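Local atomic coordinates of ABC transporter (Caldanaerobius, PDB entry 4G68), a protein that probably captures xylan-derived sugars outside the cell, as the solute-binding component of an ABC transporter, and delivers them to the membrane permease. Residues F99-G104 and A322-A327; Q118-L123 and G143-I148; F193-K198 and S253-L258; Y207-L212 and E314-T319; A211-G216 and V300-I305. All coordinates share one frame; numbering follows the deposited sequence.

Interaction 1: residues F99-G104 and A322-A327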
# COMPACT_ATOMS: atom_id res chain seq x y z
N PHE C 99 -3.24 -17.24 -4.60
CA PHE C 99 -3.78 -15.90 -4.73
C PHE C 99 -2.98 -14.86 -3.97
O PHE C 99 -2.61 -15.08 -2.81
CB PHE C 99 -5.29 -15.85 -4.34
CG PHE C 99 -5.59 -16.13 -2.88
CD1 PHE C 99 -5.70 -15.07 -1.93
CD2 PHE C 99 -5.82 -17.42 -2.46
CE1 PHE C 99 -5.99 -15.34 -0.60
CE2 PHE C 99 -6.12 -17.70 -1.13
CZ PHE C 99 -6.23 -16.65 -0.21
N GLN C 100 -2.77 -13.70 -4.62
CA GLN C 100 -2.17 -12.55 -3.98
C GLN C 100 -3.10 -12.02 -2.90
O GLN C 100 -4.31 -12.09 -3.07
CB GLN C 100 -1.94 -11.45 -5.02
CG GLN C 100 -1.32 -10.14 -4.49
CD GLN C 100 -0.93 -9.15 -5.62
OE1 GLN C 100 -1.20 -9.41 -6.78
NE2 GLN C 100 -0.32 -8.01 -5.27
N THR C 101 -2.56 -11.55 -1.78
CA THR C 101 -3.44 -10.96 -0.74
C THR C 101 -2.68 -9.86 0.04
O THR C 101 -1.50 -9.57 -0.27
CB THR C 101 -4.00 -12.03 0.20
OG1 THR C 101 -5.17 -11.56 0.86
CG2 THR C 101 -2.93 -12.45 1.21
N TRP C 102 -3.41 -9.24 0.97
CA TRP C 102 -2.87 -8.33 1.97
C TRP C 102 -2.93 -9.04 3.27
O TRP C 102 -3.98 -9.48 3.72
CB TRP C 102 -3.63 -7.01 2.04
CG TRP C 102 -3.49 -6.24 0.75
CD1 TRP C 102 -2.50 -5.34 0.42
CD2 TRP C 102 -4.37 -6.32 -0.41
NE1 TRP C 102 -2.68 -4.87 -0.85
CE2 TRP C 102 -3.81 -5.40 -1.40
CE3 TRP C 102 -5.52 -7.02 -0.71
CZ2 TRP C 102 -4.41 -5.21 -2.65
CZ3 TRP C 102 -6.14 -6.81 -1.95
CH2 TRP C 102 -5.59 -5.94 -2.91
N ALA C 103 -1.77 -9.20 3.86
CA ALA C 103 -1.65 -9.96 5.10
C ALA C 103 -2.17 -9.14 6.25
O ALA C 103 -2.28 -7.90 6.14
CB ALA C 103 -0.20 -10.33 5.34
N GLY C 104 -2.45 -9.82 7.36
CA GLY C 104 -3.02 -9.18 8.53
C GLY C 104 -4.54 -9.23 8.49
O GLY C 104 -5.13 -10.25 8.08
N ALA C 322 1.38 -10.60 0.28
CA ALA C 322 1.65 -12.05 0.44
C ALA C 322 0.89 -12.86 -0.63
O ALA C 322 -0.04 -12.33 -1.27
CB ALA C 322 1.34 -12.56 1.84
N LEU C 323 1.35 -14.10 -0.83
CA LEU C 323 0.64 -15.13 -1.61
C LEU C 323 0.07 -16.17 -0.65
O LEU C 323 0.76 -16.63 0.24
CB LEU C 323 1.57 -15.81 -2.63
CG LEU C 323 2.32 -14.88 -3.60
CD1 LEU C 323 3.17 -15.65 -4.59
CD2 LEU C 323 1.32 -13.99 -4.34
N MSE C 324 -1.21 -16.54 -0.86
CA MSE C 324 -1.84 -17.62 -0.05
C MSE C 324 -2.23 -18.76 -0.98
O MSE C 324 -2.48 -18.56 -2.17
CB MSE C 324 -2.99 -17.03 0.73
CG MSE C 324 -2.43 -16.29 1.95
SE MSE C 324 -3.99 -15.63 2.98
CE MSE C 324 -2.91 -15.01 4.49
N VAL C 325 -2.25 -19.96 -0.41
CA VAL C 325 -2.67 -21.18 -1.07
C VAL C 325 -4.03 -21.56 -0.47
O VAL C 325 -4.18 -21.67 0.76
CB VAL C 325 -1.65 -22.33 -0.81
CG1 VAL C 325 -2.20 -23.68 -1.28
CG2 VAL C 325 -0.29 -22.03 -1.50
N SER C 326 -5.00 -21.80 -1.34
CA SER C 326 -6.34 -22.21 -0.89
C SER C 326 -6.35 -23.56 -0.18
O SER C 326 -5.65 -24.48 -0.59
CB SER C 326 -7.29 -22.24 -2.07
OG SER C 326 -7.62 -20.89 -2.35
N ALA C 327 -7.17 -23.68 0.88
CA ALA C 327 -7.22 -24.91 1.70
C ALA C 327 -7.72 -26.07 0.83
O ALA C 327 -7.28 -27.21 1.01
CB ALA C 327 -8.14 -24.71 2.92
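Phe99, Gln100 and Thr101 pair with Met324, Leu323 and Ala322 as neighbouring antiparallel strands, 98-102 and 317-325, in the sheet of a two-lobed solute-binding fold. The backbone supplies four hydrogen bonds. Phe99 and Met324 exchange N-H and C=O groups in one hydrogen-bonded pair, with Met324 N 2.8 Å from Phe99 O. Thr101 and Ala322 form the next such pair, in which Thr101 N lies 2.7 Å from Ala322 O. Between them sits the non-hydrogen-bonded pair Gln100-Leu323, and the segment axes meet at 124°, a marked departure from strict antiparallel.

Apolar and aromatic contacts gather on the face that carries Phe99, Thr101, Ala322 and Met324. The phenyl group of Phe99, set between its own backbone N and carbonyl carbon (chi1 66°), leans over the partner strand, and CB of Met324 rests on it as a CH-pi contact, 3.8 Å from the ring centroid. Residue 324 is a selenomethionine, whose extended chain carries SE past the ring obliquely, 5.0 Å from the centroid, and to 3.8 Å from CG2 of Thr101. Tyr82, Ile86 and Ile90 of helix 79-91 also pack on Phe99. On the reverse face CD2 of Leu323 meets CA of Gln100 at 3.8 Å, beneath helix 332-353.

Several polar side-chain atoms find partners beyond the pair: OE1 of Gln100 bonds to Leu46 N, and OG1 of Thr101 to Ser107. Ser326 OG, hydrogen-bonded to Pro96 O, stands at the edge of the Phe99 ring, near its plane and 3.7 Å from CE2.

Interaction 2: residues Q118-L123 and G143-I148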
# COMPACT_ATOMS: atom_id res chain seq x y z
N GLN C 118 -2.53 -23.94 5.95
CA GLN C 118 -1.43 -23.68 6.91
C GLN C 118 -0.09 -24.14 6.34
O GLN C 118 0.04 -25.26 5.79
CB GLN C 118 -1.69 -24.41 8.22
CG GLN C 118 -0.78 -24.00 9.36
CD GLN C 118 -0.78 -25.02 10.48
OE1 GLN C 118 -1.80 -25.71 10.70
NE2 GLN C 118 0.36 -25.14 11.19
N LEU C 119 0.92 -23.30 6.46
CA LEU C 119 2.16 -23.54 5.75
C LEU C 119 3.35 -23.92 6.63
O LEU C 119 4.43 -24.18 6.06
CB LEU C 119 2.52 -22.32 4.88
CG LEU C 119 1.53 -21.83 3.81
CD1 LEU C 119 2.11 -20.66 3.00
CD2 LEU C 119 1.09 -22.96 2.88
N ASP C 120 3.19 -24.03 7.96
CA ASP C 120 4.37 -24.25 8.83
C ASP C 120 5.11 -25.53 8.49
O ASP C 120 6.35 -25.61 8.67
CB ASP C 120 4.00 -24.26 10.30
CG ASP C 120 3.40 -22.97 10.72
OD1 ASP C 120 4.15 -22.09 11.27
OD2 ASP C 120 2.21 -22.81 10.38
N SER C 121 4.37 -26.54 8.01
CA SER C 121 5.00 -27.82 7.63
C SER C 121 5.88 -27.68 6.38
O SER C 121 6.73 -28.56 6.14
CB SER C 121 3.97 -28.95 7.41
OG SER C 121 3.13 -28.67 6.30
N TYR C 122 5.65 -26.63 5.59
CA TYR C 122 6.46 -26.38 4.39
C TYR C 122 7.53 -25.31 4.59
O TYR C 122 8.17 -24.90 3.62
CB TYR C 122 5.65 -26.00 3.18
CG TYR C 122 4.52 -26.92 2.76
CD1 TYR C 122 4.73 -27.91 1.75
CD2 TYR C 122 3.24 -26.76 3.30
CE1 TYR C 122 3.70 -28.72 1.33
CE2 TYR C 122 2.18 -27.57 2.89
CZ TYR C 122 2.42 -28.55 1.93
OH TYR C 122 1.37 -29.30 1.54
N LEU C 123 7.76 -24.89 5.84
CA LEU C 123 8.69 -23.80 6.11
C LEU C 123 9.87 -24.21 7.00
O LEU C 123 10.53 -23.37 7.62
CB LEU C 123 7.95 -22.57 6.69
CG LEU C 123 6.83 -22.01 5.82
CD1 LEU C 123 6.14 -20.83 6.51
CD2 LEU C 123 7.41 -21.63 4.47
N GLY C 143 -0.48 -18.18 15.91
CA GLY C 143 0.82 -18.88 16.09
C GLY C 143 1.23 -19.74 14.89
O GLY C 143 2.23 -20.45 14.94
N LYS C 144 0.44 -19.68 13.81
CA LYS C 144 0.64 -20.53 12.65
C LYS C 144 0.78 -19.65 11.43
O LYS C 144 0.25 -18.53 11.42
CB LYS C 144 -0.56 -21.47 12.50
CG LYS C 144 -0.68 -22.47 13.65
CD LYS C 144 -1.99 -23.25 13.64
CE LYS C 144 -3.19 -22.38 14.01
NZ LYS C 144 -3.30 -22.13 15.48
N ILE C 145 1.48 -20.15 10.41
CA ILE C 145 1.74 -19.35 9.23
C ILE C 145 0.74 -19.75 8.14
O ILE C 145 0.56 -20.96 7.87
CB ILE C 145 3.14 -19.61 8.64
CG1 ILE C 145 4.24 -19.44 9.69
CG2 ILE C 145 3.34 -18.79 7.34
CD1 ILE C 145 4.69 -18.05 9.89
N TYR C 146 0.15 -18.74 7.49
CA TYR C 146 -0.83 -18.95 6.40
C TYR C 146 -0.52 -18.32 5.02
O TYR C 146 -1.40 -18.32 4.13
CB TYR C 146 -2.23 -18.45 6.84
CG TYR C 146 -2.84 -19.35 7.88
CD1 TYR C 146 -3.54 -20.50 7.50
CD2 TYR C 146 -2.64 -19.11 9.23
CE1 TYR C 146 -4.07 -21.34 8.45
CE2 TYR C 146 -3.18 -19.93 10.19
CZ TYR C 146 -3.90 -21.04 9.81
OH TYR C 146 -4.46 -21.89 10.75
N GLY C 147 0.70 -17.82 4.81
CA GLY C 147 1.03 -17.16 3.56
C GLY C 147 2.54 -17.03 3.40
O GLY C 147 3.27 -17.15 4.38
N ILE C 148 2.98 -16.82 2.16
CA ILE C 148 4.38 -16.57 1.84
C ILE C 148 4.45 -15.05 1.53
O ILE C 148 3.90 -14.61 0.53
CB ILE C 148 4.83 -17.40 0.58
CG1 ILE C 148 4.70 -18.94 0.81
CG2 ILE C 148 6.23 -17.02 0.14
CD1 ILE C 148 5.30 -19.48 2.11
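Gln118 lays its side-chain amide across the aliphatic part of Lys144, with CD of the glutamine 3.8 Å from CD of the lysine, while NZ of Lys144 turns aside to Asn142 O. One N-H of the Gln118 amide goes to Asp120: NE2 reaches OD2 at 3.1 Å, from above the carboxylate plane. That same oxygen takes Ile145 N through its syn lone pair at 2.8 Å, a nearly straight bond (171°), so two donors grip OD2 and fix the carboxylate's rotation. An alanine replacing Asp120 would probably leave Ile145 N and the Gln118 amide without their shared acceptor and set the glutamine free to turn. A bond from backbone to backbone runs from Leu119 N to Ile145 O, 2.8 Å.

Behind these polar links lie branched side chains. CG2 of Ile145 touches CD1 of Leu123 at 3.6 Å; CD1 of Ile148 meets CD1 of Leu119 at 3.5 Å, the two chains crossing near a right angle, and also slides past Leu123 CD2. The short 3-10 turn at 120-121 is thereby fastened to the start of strand 144-160, with Phe136 flanking Leu123 and Ile145, and with helix 332-353 lying against Leu119 through Val336 and against Ile148 through Ala343.

Interaction 3: residues F193-K198 and S253-L258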
# COMPACT_ATOMS: atom_id res chain seq x y z
N PHE C 193 -1.50 18.67 -5.29
CA PHE C 193 -1.46 17.22 -5.17
C PHE C 193 -2.31 16.61 -6.28
O PHE C 193 -3.45 17.05 -6.51
CB PHE C 193 -2.09 16.75 -3.84
CG PHE C 193 -1.16 16.76 -2.65
CD1 PHE C 193 -0.46 15.58 -2.25
CD2 PHE C 193 -1.02 17.90 -1.87
CE1 PHE C 193 0.39 15.62 -1.14
CE2 PHE C 193 -0.22 17.90 -0.73
CZ PHE C 193 0.47 16.76 -0.36
N ALA C 194 -1.77 15.58 -6.96
CA ALA C 194 -2.58 14.72 -7.81
C ALA C 194 -3.21 13.70 -6.90
O ALA C 194 -2.48 12.84 -6.41
CB ALA C 194 -1.73 13.99 -8.84
N LEU C 195 -4.52 13.79 -6.66
CA LEU C 195 -5.22 12.68 -5.92
C LEU C 195 -6.42 12.06 -6.71
O LEU C 195 -7.24 12.81 -7.25
CB LEU C 195 -5.61 13.11 -4.51
CG LEU C 195 -6.55 12.21 -3.70
CD1 LEU C 195 -5.91 10.85 -3.34
CD2 LEU C 195 -7.12 12.90 -2.47
N GLY C 196 -6.53 10.70 -6.76
CA GLY C 196 -7.75 10.07 -7.21
C GLY C 196 -8.49 9.38 -6.07
O GLY C 196 -8.04 8.33 -5.60
N GLU C 197 -9.63 9.96 -5.65
CA GLU C 197 -10.33 9.51 -4.42
C GLU C 197 -11.57 8.57 -4.63
O GLU C 197 -12.18 8.10 -3.67
CB GLU C 197 -10.65 10.72 -3.51
CG GLU C 197 -11.69 10.54 -2.41
CD GLU C 197 -11.20 9.65 -1.24
OE1 GLU C 197 -10.04 9.17 -1.36
OE2 GLU C 197 -11.97 9.44 -0.24
N LYS C 198 -11.86 8.23 -5.88
CA LYS C 198 -13.06 7.41 -6.26
C LYS C 198 -13.21 6.04 -5.56
O LYS C 198 -14.34 5.56 -5.28
CB LYS C 198 -13.01 7.15 -7.75
CG LYS C 198 -14.36 6.75 -8.33
CD LYS C 198 -14.21 6.45 -9.81
CE LYS C 198 -15.19 5.38 -10.25
NZ LYS C 198 -16.58 5.86 -10.52
N SER C 253 -10.42 20.16 -8.67
CA SER C 253 -11.88 20.14 -8.45
C SER C 253 -12.54 18.71 -8.52
O SER C 253 -13.26 18.30 -7.61
CB SER C 253 -12.57 21.14 -9.41
OG SER C 253 -11.95 22.44 -9.37
N GLY C 254 -12.27 17.95 -9.57
CA GLY C 254 -12.89 16.61 -9.71
C GLY C 254 -12.16 15.39 -9.13
O GLY C 254 -12.40 14.22 -9.56
N PHE C 255 -11.30 15.62 -8.14
CA PHE C 255 -10.44 14.54 -7.59
C PHE C 255 -11.26 13.35 -7.09
O PHE C 255 -10.81 12.22 -7.21
CB PHE C 255 -9.45 15.08 -6.54
CG PHE C 255 -10.07 15.41 -5.19
CD1 PHE C 255 -9.82 14.60 -4.10
CD2 PHE C 255 -10.88 16.53 -4.99
CE1 PHE C 255 -10.36 14.88 -2.87
CE2 PHE C 255 -11.40 16.82 -3.74
CZ PHE C 255 -11.16 15.99 -2.69
N MET C 256 -12.47 13.61 -6.55
CA MET C 256 -13.32 12.53 -5.97
C MET C 256 -13.86 11.55 -7.03
O MET C 256 -14.25 10.42 -6.69
CB MET C 256 -14.44 13.04 -5.04
CG MET C 256 -13.94 13.35 -3.63
SD MET C 256 -15.03 14.22 -2.50
CE MET C 256 -15.80 15.42 -3.58
N GLY C 257 -13.84 11.97 -8.30
CA GLY C 257 -14.27 11.13 -9.43
C GLY C 257 -13.15 10.39 -10.16
O GLY C 257 -13.40 9.70 -11.15
N LEU C 258 -11.92 10.54 -9.67
CA LEU C 258 -10.77 9.96 -10.32
C LEU C 258 -10.19 8.82 -9.45
O LEU C 258 -10.30 8.84 -8.19
CB LEU C 258 -9.70 11.03 -10.68
CG LEU C 258 -9.45 11.54 -12.13
CD1 LEU C 258 -10.68 11.89 -12.98
CD2 LEU C 258 -8.48 12.72 -12.11
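The phenyl ring of Phe255 carries CG of its neighbour Met256 on one face, 3.9 Å above the plane and toward the rim, and receives two groups obliquely from the other segment. CD2 of Leu195 comes to 3.6 Å from CD1 of the ring, and CB of Glu197 to 4.0 Å from that same CD1. The ring of Phe251 also stacks with that of Phe255. With CG of Leu195 opposite its backbone N (chi1 169°), the leucine branch swings round to the ring, crossing it obliquely.

Phe255 belongs to a short 3-10 turn, and its carbonyl ties the turn to segment 193-198. Phe255 O accepts Leu258 N within the turn and Glu197 N from across, the latter at 3.0 Å and almost perfectly straight (179°). The two donors approach from opposite faces of the carbonyl plane. In this way the loop leading into helix 201-215 is tied to the loop leading into helix 260-268, in what is probably the second lobe of the binding-protein fold.

Beyond the ring, CG of Glu197 lies 3.8 Å from CG of Met256, the two side chains side by side and pointing the same way; OE1 of Glu197 turns to a weak bond with Gly203 N. Helix 398-412 closes over this side through Ala409 and Phe412. At the exposed end, the aliphatic chain of Lys198 passes Gly257, its CD 3.6 Å from Gly257 O.

Interaction 4: residues Y207-L212 and E314-T319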
# COMPACT_ATOMS: atom_id res chain seq x y z
N TYR C 207 -5.31 10.46 5.52
CA TYR C 207 -5.88 10.61 6.88
C TYR C 207 -5.15 9.73 7.88
O TYR C 207 -4.74 10.18 8.94
CB TYR C 207 -7.41 10.23 6.93
CG TYR C 207 -7.84 10.27 8.35
CD1 TYR C 207 -8.28 11.46 8.93
CD2 TYR C 207 -7.69 9.15 9.17
CE1 TYR C 207 -8.60 11.51 10.30
CE2 TYR C 207 -7.97 9.19 10.52
CZ TYR C 207 -8.45 10.37 11.08
OH TYR C 207 -8.76 10.35 12.43
N ASP C 208 -5.02 8.43 7.57
CA ASP C 208 -4.16 7.54 8.39
C ASP C 208 -2.80 8.12 8.78
O ASP C 208 -2.42 8.07 9.96
CB ASP C 208 -3.94 6.19 7.71
CG ASP C 208 -5.21 5.42 7.52
OD1 ASP C 208 -6.25 5.92 7.93
OD2 ASP C 208 -5.18 4.31 6.91
N MET C 209 -2.08 8.64 7.77
CA MET C 209 -0.74 9.19 8.03
C MET C 209 -0.81 10.33 9.02
O MET C 209 0.03 10.41 9.92
CB MET C 209 -0.02 9.72 6.78
CG MET C 209 0.94 10.88 7.19
SD MET C 209 2.39 10.18 8.05
CE MET C 209 2.72 8.85 6.89
N ILE C 210 -1.77 11.22 8.81
CA ILE C 210 -1.90 12.38 9.65
C ILE C 210 -2.26 11.92 11.07
O ILE C 210 -1.59 12.38 12.02
CB ILE C 210 -2.88 13.46 9.10
CG1 ILE C 210 -2.51 13.89 7.65
CG2 ILE C 210 -2.95 14.63 10.10
CD1 ILE C 210 -3.71 14.51 6.85
N ALA C 211 -3.21 10.98 11.23
CA ALA C 211 -3.52 10.34 12.58
C ALA C 211 -2.26 9.75 13.20
O ALA C 211 -2.01 9.86 14.41
CB ALA C 211 -4.64 9.28 12.45
N LEU C 212 -1.41 9.14 12.38
CA LEU C 212 -0.12 8.60 12.98
C LEU C 212 0.82 9.67 13.47
O LEU C 212 1.44 9.57 14.57
CB LEU C 212 0.57 7.68 12.00
CG LEU C 212 1.76 6.80 12.29
CD1 LEU C 212 2.26 6.26 10.95
CD2 LEU C 212 2.93 7.52 12.88
N GLU C 314 7.99 7.33 12.04
CA GLU C 314 6.94 6.31 11.90
C GLU C 314 6.30 6.43 10.53
O GLU C 314 6.09 7.54 10.02
CB GLU C 314 5.85 6.44 12.99
CG GLU C 314 6.33 6.59 14.44
CD GLU C 314 5.19 6.83 15.45
OE1 GLU C 314 4.12 7.29 15.05
OE2 GLU C 314 5.34 6.52 16.66
N TYR C 315 5.94 5.28 9.96
CA TYR C 315 5.31 5.27 8.65
C TYR C 315 4.11 4.35 8.57
O TYR C 315 3.96 3.44 9.39
CB TYR C 315 6.35 4.97 7.57
CG TYR C 315 6.96 3.60 7.58
CD1 TYR C 315 8.11 3.31 8.32
CD2 TYR C 315 6.40 2.59 6.78
CE1 TYR C 315 8.70 2.04 8.30
CE2 TYR C 315 6.95 1.30 6.77
CZ TYR C 315 8.09 1.01 7.52
OH TYR C 315 8.63 -0.24 7.45
N ILE C 316 3.19 4.68 7.66
CA ILE C 316 2.11 3.78 7.33
C ILE C 316 2.70 2.79 6.32
O ILE C 316 3.28 3.17 5.29
CB ILE C 316 0.91 4.56 6.72
CG1 ILE C 316 0.33 5.56 7.74
CG2 ILE C 316 -0.15 3.62 6.10
CD1 ILE C 316 -0.56 4.93 8.79
N GLY C 317 2.55 1.50 6.59
CA GLY C 317 2.95 0.46 5.62
C GLY C 317 3.34 -0.80 6.47
O GLY C 317 2.74 -1.07 7.53
N GLY C 318 4.33 -1.60 6.05
CA GLY C 318 4.63 -2.88 6.77
C GLY C 318 4.71 -4.00 5.75
O GLY C 318 4.47 -3.75 4.56
N THR C 319 5.03 -5.22 6.19
CA THR C 319 5.14 -6.37 5.27
C THR C 319 3.75 -6.98 5.11
O THR C 319 3.30 -7.78 5.92
CB THR C 319 6.16 -7.41 5.74
OG1 THR C 319 7.43 -6.78 5.91
CG2 THR C 319 6.27 -8.58 4.70
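Leu212 N bonds to Asp208 O at 2.8 Å within helix 201-215, and this helical link joins the two residues whose side chains take up the end of Ile316. Methyl CD1 of Ile316 fits between them, 3.8 Å from Asp208 CB and 3.8 Å from Leu212 CD1. Its neighbour CG1, directed away from the carbonyl carbon and beside the backbone N (chi1 -63°), comes to 3.8 Å from Met209 CA, so the isoleucine rests on the helix backbone itself. From the doubly bent chain of Met209, CE reaches only 4.2 Å from Ile316 CG1, a looser touch. Leu212 CD1 also meets the main chain just before the isoleucine, 3.6 Å from Tyr315 C.

The polar groups look elsewhere. Asp208, buried, is hydrogen-bonded through OD1 to His404 NE2, and through OD2 accepts from Trp392 N; its CB serves the apolar contact. Ile316 N is hydrogen-bonded to Ser155 OG of strand 144-160, and Val389 packs on the isoleucine side chain. The chain turns a corner at Ile316 as it enters strand 317-325.

The helix's polar tie to Glu314 O comes from Arg213, one residue on; no hydrogen bond joins 207-212 itself to 314-319, which implies that these two are matched mainly by the shape of buried aliphatic groups.

Interaction 5: residues A211-G216 and V300-I305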
# COMPACT_ATOMS: atom_id res chain seq x y z
N ALA C 211 -3.21 10.98 11.23
CA ALA C 211 -3.52 10.34 12.58
C ALA C 211 -2.26 9.75 13.20
O ALA C 211 -2.01 9.86 14.41
CB ALA C 211 -4.64 9.28 12.45
N LEU C 212 -1.41 9.14 12.38
CA LEU C 212 -0.12 8.60 12.98
C LEU C 212 0.82 9.67 13.47
O LEU C 212 1.44 9.57 14.57
CB LEU C 212 0.57 7.68 12.00
CG LEU C 212 1.76 6.80 12.29
CD1 LEU C 212 2.26 6.26 10.95
CD2 LEU C 212 2.93 7.52 12.88
N ARG C 213 0.87 10.77 12.72
CA ARG C 213 1.64 11.91 13.17
C ARG C 213 1.03 12.59 14.41
O ARG C 213 1.79 12.99 15.28
CB ARG C 213 1.83 12.90 12.05
CG ARG C 213 2.71 12.32 10.98
CD ARG C 213 4.12 12.62 11.24
NE ARG C 213 4.98 12.27 10.09
CZ ARG C 213 5.59 11.09 9.90
NH1 ARG C 213 5.44 10.13 10.81
NH2 ARG C 213 6.40 10.90 8.84
N GLU C 214 -0.30 12.70 14.48
CA GLU C 214 -1.00 13.41 15.62
C GLU C 214 -0.96 12.63 16.94
O GLU C 214 -0.76 13.21 18.03
CB GLU C 214 -2.46 13.74 15.31
CG GLU C 214 -2.76 14.72 14.16
CD GLU C 214 -2.58 16.19 14.54
OE1 GLU C 214 -1.72 16.50 15.41
OE2 GLU C 214 -3.26 17.06 13.93
N GLY C 215 -1.18 11.33 16.84
CA GLY C 215 -1.42 10.48 18.03
C GLY C 215 -0.29 9.51 18.36
O GLY C 215 -0.25 9.02 19.48
N GLY C 216 0.60 9.23 17.41
CA GLY C 216 1.60 8.16 17.50
C GLY C 216 1.09 6.75 17.21
O GLY C 216 -0.11 6.56 17.10
N VAL C 300 10.32 11.57 -0.10
CA VAL C 300 10.52 12.01 1.30
C VAL C 300 9.45 11.44 2.29
O VAL C 300 8.38 11.00 1.89
CB VAL C 300 10.64 13.58 1.40
CG1 VAL C 300 11.71 14.12 0.44
CG2 VAL C 300 9.29 14.27 1.14
N ARG C 301 9.79 11.43 3.56
CA ARG C 301 8.85 11.14 4.63
C ARG C 301 7.72 12.12 4.62
O ARG C 301 7.88 13.25 4.12
CB ARG C 301 9.54 11.29 5.97
CG ARG C 301 10.43 10.10 6.27
CD ARG C 301 11.00 10.22 7.66
NE ARG C 301 11.96 9.15 7.76
CZ ARG C 301 13.26 9.34 7.81
NH1 ARG C 301 13.73 10.59 7.81
NH2 ARG C 301 14.06 8.29 7.89
N PHE C 302 6.59 11.73 5.18
CA PHE C 302 5.52 12.74 5.39
C PHE C 302 6.08 13.71 6.43
O PHE C 302 6.90 13.30 7.26
CB PHE C 302 4.20 12.11 5.83
CG PHE C 302 3.02 13.04 5.69
CD1 PHE C 302 2.33 13.20 4.45
CD2 PHE C 302 2.65 13.85 6.79
CE1 PHE C 302 1.26 14.08 4.34
CE2 PHE C 302 1.59 14.74 6.67
CZ PHE C 302 0.89 14.85 5.47
N PRO C 303 5.70 15.01 6.33
CA PRO C 303 6.20 16.02 7.23
C PRO C 303 5.80 15.80 8.70
O PRO C 303 4.80 15.10 9.02
CB PRO C 303 5.53 17.31 6.71
CG PRO C 303 5.32 17.11 5.27
CD PRO C 303 5.13 15.63 5.09
N THR C 304 6.61 16.40 9.58
CA THR C 304 6.28 16.50 10.98
C THR C 304 5.09 17.40 11.24
O THR C 304 4.81 18.32 10.49
CB THR C 304 7.48 17.05 11.74
OG1 THR C 304 7.84 18.31 11.17
CG2 THR C 304 8.67 16.09 11.57
N ILE C 305 4.41 17.13 12.35
CA ILE C 305 3.23 17.91 12.75
C ILE C 305 3.49 18.45 14.14
O ILE C 305 3.66 17.65 15.07
CB ILE C 305 1.93 17.09 12.64
CG1 ILE C 305 1.73 16.71 11.15
CG2 ILE C 305 0.74 17.87 13.22
CD1 ILE C 305 0.75 15.59 10.93
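Arg213 sets out from the last turn of helix 201-215 with its CB facing Ile305, 3.9 Å from CG1; the modelled approach of the CD1 methyl to CB is too short to be trusted. CG passes the same CD1 at 3.8 Å, the two side chains crossing near a right angle. A bend at chi2 (-90°) then carries CD along the coil to 3.4 Å from Pro303 O. There NE donates to Pro303 O at 3.0 Å, somewhat bent (142°), and NH2 donates to Phe302 O at 2.9 Å, much straighter (168°). Both acceptors lie in the guanidinium plane, at its edge, yet each carbonyl is met from above its own plane. The third nitrogen, NH1, goes to Glu314 O, so three backbone oxygens hold the group and fix its turn; they are also likely to stabilise the buried positive charge.

Replacing Arg213 by a leucine would probably leave the Phe302, Pro303 and Glu314 carbonyls without this donor and weaken the tie between the helix end and the coil. Beside it, Glu214 brings OE1 to 3.6 Å from CG2 of Ile305, while its OE2 forms a salt bridge with Lys241 of helix 233-248. Phe302 turns its ring into the space shared with Phe175, Leu178 and Phe276, and Ile305 also touches Phe175 and Lys241.

Gly216, with positive phi, ends the helix just beyond. A buried arginine here ties the C-terminal turn of a helix to backbone carbonyls of the coil after strand 297-300, probably within one lobe of the solute-binding fold.

In the fold
Interactions 1 and 2 form one cluster, their centres about 11 Å apart, joined where strands 317-325 and 144-160 run side by side. Interactions 4 and 5 form another, about 8 Å apart, sharing the end of helix 201-215. Interaction 3 lies about 21 Å from interaction 4, centre to centre, and about 40 Å from interaction 2. Strand 317-325 serves both interaction 1 and interaction 4, whose centres are about 22 Å apart. Along the chain, interaction 2 closes before segment 193-198 begins; interaction 3 alternates with 4 and with 5, which start from one helix, and interaction 1 spans them all. Strand 317-325 runs from one cluster to the other, consistent with the two linked lobes of solute-binding proteins.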